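Local coordinates for ribonuclease P protein component 3 (PDB 3WYZ) that probably serves as a protein subunit of ribonuclease P, the ribonucleoprotein that matures tRNA by cleaving the 5' extension from its precursors, at residues T37-L42 / Y90-D95; V14-R19 / K86-V91. All blocks are in the same frame, centred on the assembly; numbering follows the deposited sequence.

Interaction 1. Residues T37-L42 / Y90-D95; sequences TKKLVL and YVQGGD
T37 meets the edge of the Y90 ring with its hydroxyl: OG1 of T37 lies 3.6 Å from CE2 and 3.9 Å from CD2 of Y90, close to the ring plane. The two side chains cross at about a right angle. T37 CG2 lies alongside the oxygen, 4.2 Å from Y90 CD2. The threonine torsion sets this order, for chi1 of -61° carries OG1 opposite the carbonyl carbon and leaves CG2 opposite the backbone N. No hydrogen bond joins the pair; the hydroxyl is instead bonded to D17 OD1, which fixes its rotation beside the ring. Both residues are buried, and this is the close-packed part of the contact.

Farther along the strands the fit slackens. K39 reaches across through an extended chain, yet 4.3 Å between K39 NZ and Q92 NE2 is loose contact, and two N-H donors offer each other no acceptor. The ammonium group forms a salt bridge with E180, while Q92 OE1 is hydrogen-bonded to a glycerol that probably came from the crystallisation liquor. K39 is exposed and Q92 partly so, which makes this the solvent side.

A CA separation of 8.6 Å between T37 and Y90 fits two strands with another between them. Strand 65-70 fills that place in the parallel sheet: T37 packs on L68, Y90 on A66 and Q92 on V70. On the outer surface of the TIM barrel-like wall, K38 and L40 lean on helix 48-62, and V91 on helix 96-104.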
loop_
_atom_site.group_PDB
_atom_site.type_symbol
_atom_site.label_atom_id
_atom_site.label_comp_id
_atom_site.label_asym_id
_atom_site.label_seq_id
_atom_site.Cartn_x
_atom_site.Cartn_y
_atom_site.Cartn_z
ATOM N N THR A 37 -1.580 -3.663 -9.162
ATOM C CA THR A 37 -2.625 -2.817 -8.604
ATOM C C THR A 37 -3.358 -2.049 -9.706
ATOM O O THR A 37 -2.737 -1.348 -10.509
ATOM C CB THR A 37 -2.029 -1.819 -7.594
ATOM O OG1 THR A 37 -1.412 -2.542 -6.515
ATOM C CG2 THR A 37 -3.111 -0.903 -7.040
ATOM N N LYS A 38 -4.677 -2.207 -9.752
ATOM C CA LYS A 38 -5.514 -1.428 -10.653
ATOM C C LYS A 38 -5.982 -0.179 -9.913
ATOM O O LYS A 38 -6.677 -0.270 -8.903
ATOM C CB LYS A 38 -6.721 -2.245 -11.117
ATOM C CG LYS A 38 -7.624 -1.519 -12.105
ATOM C CD LYS A 38 -9.011 -2.142 -12.155
ATOM C CE LYS A 38 -9.895 -1.461 -13.193
ATOM N NZ LYS A 38 -10.178 -0.034 -12.877
ATOM N N LYS A 39 -5.589 0.982 -10.418
ATOM C CA LYS A 39 -5.979 2.255 -9.830
ATOM C C LYS A 39 -7.414 2.568 -10.243
ATOM O O LYS A 39 -7.758 2.481 -11.424
ATOM C CB LYS A 39 -5.018 3.351 -10.285
ATOM C CG LYS A 39 -5.081 4.625 -9.460
ATOM C CD LYS A 39 -3.821 5.456 -9.651
ATOM C CE LYS A 39 -3.908 6.780 -8.913
ATOM N NZ LYS A 39 -2.620 7.525 -8.949
ATOM N N LEU A 40 -8.250 2.918 -9.269
ATOM C CA LEU A 40 -9.681 3.091 -9.503
ATOM C C LEU A 40 -10.230 4.379 -8.883
ATOM O O LEU A 40 -10.340 4.492 -7.663
ATOM C CB LEU A 40 -10.432 1.884 -8.951
ATOM C CG LEU A 40 -11.949 1.858 -9.124
ATOM C CD1 LEU A 40 -12.342 2.159 -10.567
ATOM C CD2 LEU A 40 -12.502 0.513 -8.679
ATOM N N VAL A 41 -10.589 5.331 -9.745
ATOM C CA VAL A 41 -11.118 6.631 -9.327
ATOM C C VAL A 41 -12.642 6.606 -9.372
ATOM O O VAL A 41 -13.225 6.323 -10.419
ATOM C CB VAL A 41 -10.608 7.762 -10.238
ATOM C CG1 VAL A 41 -10.911 9.122 -9.619
ATOM C CG2 VAL A 41 -9.110 7.605 -10.504
ATOM N N LEU A 42 -13.276 6.910 -8.241
ATOM C CA LEU A 42 -14.726 6.775 -8.097
ATOM C C LEU A 42 -15.401 8.027 -7.531
ATOM O O LEU A 42 -14.993 8.545 -6.493
ATOM C CB LEU A 42 -15.045 5.576 -7.198
ATOM C CG LEU A 42 -15.495 4.263 -7.851
ATOM C CD1 LEU A 42 -14.704 3.925 -9.106
ATOM C CD2 LEU A 42 -15.419 3.128 -6.837
ATOM N N TYR A 90 -6.997 -1.980 -1.564
ATOM C CA TYR A 90 -6.191 -0.872 -1.065
ATOM C C TYR A 90 -7.005 0.413 -1.106
ATOM O O TYR A 90 -7.944 0.538 -1.890
ATOM C CB TYR A 90 -4.934 -0.666 -1.910
ATOM C CG TYR A 90 -3.946 -1.810 -1.945
ATOM C CD1 TYR A 90 -3.907 -2.783 -0.944
ATOM C CD2 TYR A 90 -3.009 -1.885 -2.965
ATOM C CE1 TYR A 90 -2.986 -3.814 -0.985
ATOM C CE2 TYR A 90 -2.084 -2.902 -3.008
ATOM C CZ TYR A 90 -2.076 -3.867 -2.021
ATOM O OH TYR A 90 -1.148 -4.877 -2.082
ATOM N N VAL A 91 -6.632 1.365 -0.254
ATOM C CA VAL A 91 -7.210 2.703 -0.274
ATOM C C VAL A 91 -6.082 3.726 -0.255
ATOM O O VAL A 91 -5.155 3.622 0.542
ATOM C CB VAL A 91 -8.156 2.942 0.920
ATOM C CG1 VAL A 91 -8.660 4.385 0.939
ATOM C CG2 VAL A 91 -9.325 1.978 0.871
ATOM N N GLN A 92 -6.173 4.705 -1.150
ATOM C CA GLN A 92 -5.232 5.810 -1.205
ATOM C C GLN A 92 -5.465 6.735 -0.014
ATOM O O GLN A 92 -6.574 7.241 0.175
ATOM C CB GLN A 92 -5.428 6.587 -2.509
ATOM C CG GLN A 92 -4.500 7.775 -2.723
ATOM C CD GLN A 92 -3.225 7.394 -3.446
ATOM O OE1 GLN A 92 -2.335 6.779 -2.861
ATOM N NE2 GLN A 92 -3.129 7.755 -4.723
ATOM N N GLY A 93 -4.415 6.945 0.781
ATOM C CA GLY A 93 -4.465 7.859 1.911
ATOM C C GLY A 93 -4.334 9.307 1.479
ATOM O O GLY A 93 -4.037 9.586 0.324
ATOM N N GLY A 94 -4.555 10.229 2.413
ATOM C CA GLY A 94 -4.429 11.657 2.139
ATOM C C GLY A 94 -5.545 12.503 2.723
ATOM O O GLY A 94 -5.309 13.635 3.159
ATOM N N ASP A 95 -6.764 11.970 2.698
ATOM C CA ASP A 95 -7.907 12.620 3.323
ATOM C C ASP A 95 -8.153 11.933 4.661
ATOM O O ASP A 95 -8.111 10.704 4.752
ATOM C CB ASP A 95 -9.135 12.519 2.411
ATOM C CG ASP A 95 -10.355 13.267 2.954
ATOM O OD1 ASP A 95 -10.235 14.053 3.919
ATOM O OD2 ASP A 95 -11.452 13.070 2.397
#

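Interaction 2. Residues V14-R19 / K86-V91; sequences VEMDVR and KALLYV
M16 lays its terminal methyl beside the hydroxyl of Y90, CE of M16 3.4 Å from OH of Y90, the side chains crossing at about a right angle. The methionine bends at chi2 (-63°) and again at chi3, swinging CE toward Y90 and to 4.0 Å from L88 CD1. The main link is polar: Y90 OH donates to the backbone M16 O at 2.6 Å. That oxygen lies at the ring edge, in the ring plane, whereas the donor is tilted out of the carbonyl plane at a C=O...O angle of 132°. Next in sequence, D17 brings CB to 4.2 Å from Y90 CE2, approaching obliquely.

The carboxylate of D17 is gripped side-on by R19, NE to OD1 and NH2 to OD2, the latter pair a salt bridge of 2.8 Å; OD1 also bonds T37 OG1, and OD2 bonds S178 OG. D17 N makes a nearly straight 2.8 Å bond to E15 OE1, met on the anti side of that carboxylate.

The axes of strands 14-18 and 88-91 approach to 10.2 Å while their directions diverge by 60°, as twist and coiling of a parallel barrel sheet, summed over three strand steps, would produce. In sheet order strands 33-41 and 65-70 come between them; Y90 also packs on L68 of the latter. Helix 211-217 closes over the apolar end, touching M16 through P213 and V217 and L88 through I216.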
loop_
_atom_site.group_PDB
_atom_site.type_symbol
_atom_site.label_atom_id
_atom_site.label_comp_id
_atom_site.label_asym_id
_atom_site.label_seq_id
_atom_site.Cartn_x
_atom_site.Cartn_y
_atom_site.Cartn_z
ATOM N N VAL A 14 8.451 -9.610 -1.457
ATOM C CA VAL A 14 7.160 -9.434 -2.135
ATOM C C VAL A 14 6.919 -7.955 -2.455
ATOM O O VAL A 14 7.078 -7.100 -1.595
ATOM C CB VAL A 14 5.999 -9.945 -1.272
ATOM C CG1 VAL A 14 4.655 -9.661 -1.942
ATOM C CG2 VAL A 14 6.163 -11.435 -0.988
ATOM N N GLU A 15 6.543 -7.665 -3.696
ATOM C CA GLU A 15 6.187 -6.301 -4.097
ATOM C C GLU A 15 4.666 -6.193 -4.119
ATOM O O GLU A 15 4.015 -6.806 -4.952
ATOM C CB GLU A 15 6.799 -5.976 -5.462
ATOM C CG GLU A 15 6.378 -4.653 -6.092
ATOM C CD GLU A 15 6.405 -3.471 -5.137
ATOM O OE1 GLU A 15 5.408 -3.273 -4.425
ATOM O OE2 GLU A 15 7.407 -2.720 -5.125
ATOM N N MET A 16 4.122 -5.411 -3.187
ATOM C CA MET A 16 2.684 -5.350 -2.935
ATOM C C MET A 16 1.910 -4.406 -3.844
ATOM O O MET A 16 0.691 -4.496 -3.911
ATOM C CB MET A 16 2.421 -4.932 -1.488
ATOM C CG MET A 16 2.813 -5.963 -0.450
ATOM S SD MET A 16 1.869 -7.480 -0.612
ATOM C CE MET A 16 0.298 -6.998 0.115
ATOM N N ASP A 17 2.598 -3.510 -4.541
ATOM C CA ASP A 17 1.913 -2.468 -5.294
ATOM C C ASP A 17 2.744 -1.970 -6.479
ATOM O O ASP A 17 3.652 -1.164 -6.319
ATOM C CB ASP A 17 1.573 -1.324 -4.327
ATOM C CG ASP A 17 0.716 -0.242 -4.948
ATOM O OD1 ASP A 17 0.131 -0.474 -6.023
ATOM O OD2 ASP A 17 0.628 0.845 -4.324
ATOM N N VAL A 18 2.439 -2.498 -7.663
ATOM C CA VAL A 18 2.940 -1.964 -8.930
ATOM C C VAL A 18 1.749 -1.788 -9.868
ATOM O O VAL A 18 0.843 -2.618 -9.894
ATOM C CB VAL A 18 4.012 -2.870 -9.578
ATOM C CG1 VAL A 18 5.279 -2.870 -8.747
ATOM C CG2 VAL A 18 3.521 -4.289 -9.745
ATOM N N ARG A 19 1.755 -0.707 -10.641
ATOM C CA ARG A 19 0.562 -0.282 -11.377
ATOM C C ARG A 19 0.739 -0.208 -12.896
ATOM O O ARG A 19 -0.150 0.277 -13.593
ATOM C CB ARG A 19 0.108 1.074 -10.839
ATOM C CG ARG A 19 -0.274 1.041 -9.370
ATOM C CD ARG A 19 -0.162 2.403 -8.711
ATOM N NE ARG A 19 -0.360 2.314 -7.268
ATOM C CZ ARG A 19 -0.439 3.361 -6.452
ATOM N NH1 ARG A 19 -0.346 4.600 -6.927
ATOM N NH2 ARG A 19 -0.620 3.169 -5.150
ATOM N N LYS A 86 -12.590 -10.651 -5.752
ATOM C CA LYS A 86 -11.361 -11.445 -5.787
ATOM C C LYS A 86 -10.151 -10.541 -6.022
ATOM O O LYS A 86 -9.520 -10.584 -7.077
ATOM C CB LYS A 86 -11.439 -12.523 -6.870
ATOM C CG LYS A 86 -12.446 -13.622 -6.589
ATOM C CD LYS A 86 -12.333 -14.735 -7.620
ATOM C CE LYS A 86 -13.198 -15.930 -7.260
ATOM N NZ LYS A 86 -13.002 -17.056 -8.214
ATOM N N ALA A 87 -9.832 -9.728 -5.021
ATOM C CA ALA A 87 -8.722 -8.787 -5.107
ATOM C C ALA A 87 -8.443 -8.199 -3.736
ATOM O O ALA A 87 -9.341 -8.119 -2.892
ATOM C CB ALA A 87 -9.043 -7.674 -6.097
ATOM N N LEU A 88 -7.196 -7.788 -3.517
ATOM C CA LEU A 88 -6.856 -7.021 -2.330
ATOM C C LEU A 88 -7.468 -5.645 -2.485
ATOM O O LEU A 88 -7.438 -5.064 -3.570
ATOM C CB LEU A 88 -5.346 -6.874 -2.161
ATOM C CG LEU A 88 -4.546 -8.159 -2.008
ATOM C CD1 LEU A 88 -3.068 -7.845 -1.909
ATOM C CD2 LEU A 88 -5.001 -8.992 -0.818
ATOM N N LEU A 89 -8.023 -5.121 -1.398
ATOM C CA LEU A 89 -8.598 -3.791 -1.410
ATOM C C LEU A 89 -7.629 -2.818 -0.750
ATOM O O LEU A 89 -7.441 -2.848 0.465
ATOM C CB LEU A 89 -9.955 -3.790 -0.700
ATOM C CG LEU A 89 -10.814 -2.527 -0.850
ATOM C CD1 LEU A 89 -11.130 -2.253 -2.309
ATOM C CD2 LEU A 89 -12.106 -2.655 -0.047
ATOM N N TYR A 90 -6.997 -1.980 -1.564
ATOM C CA TYR A 90 -6.191 -0.872 -1.065
ATOM C C TYR A 90 -7.005 0.413 -1.106
ATOM O O TYR A 90 -7.944 0.538 -1.890
ATOM C CB TYR A 90 -4.934 -0.666 -1.910
ATOM C CG TYR A 90 -3.946 -1.810 -1.945
ATOM C CD1 TYR A 90 -3.907 -2.783 -0.944
ATOM C CD2 TYR A 90 -3.009 -1.885 -2.965
ATOM C CE1 TYR A 90 -2.986 -3.814 -0.985
ATOM C CE2 TYR A 90 -2.084 -2.902 -3.008
ATOM C CZ TYR A 90 -2.076 -3.867 -2.021
ATOM O OH TYR A 90 -1.148 -4.877 -2.082
ATOM N N VAL A 91 -6.632 1.365 -0.254
ATOM C CA VAL A 91 -7.210 2.703 -0.274
ATOM C C VAL A 91 -6.082 3.726 -0.255
ATOM O O VAL A 91 -5.155 3.622 0.542
ATOM C CB VAL A 91 -8.156 2.942 0.920
ATOM C CG1 VAL A 91 -8.660 4.385 0.939
ATOM C CG2 VAL A 91 -9.325 1.978 0.871
#

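In the fold
From the N terminus, strand 14-18 is the first element, and interaction 2 closes the longer span when the chain returns at strand 88-92, with 66 residues between its segments. Interaction 1 opens later, on strand 33-41, and closes on that same returning strand; segment 37-42 and most of its loop lie inside the larger one, while the two contacts end on overlapping segments sharing Y90 and V91. Because strands 14-18 and 33-41 are sheet neighbours, linked by a probable T37 N to V18 O hydrogen bond of 2.7 Å, the contacts abut, their centres about 10 Å apart. Together they tie the first, second and fourth strands across the barrel interior, with K39 and R19 converging on E180.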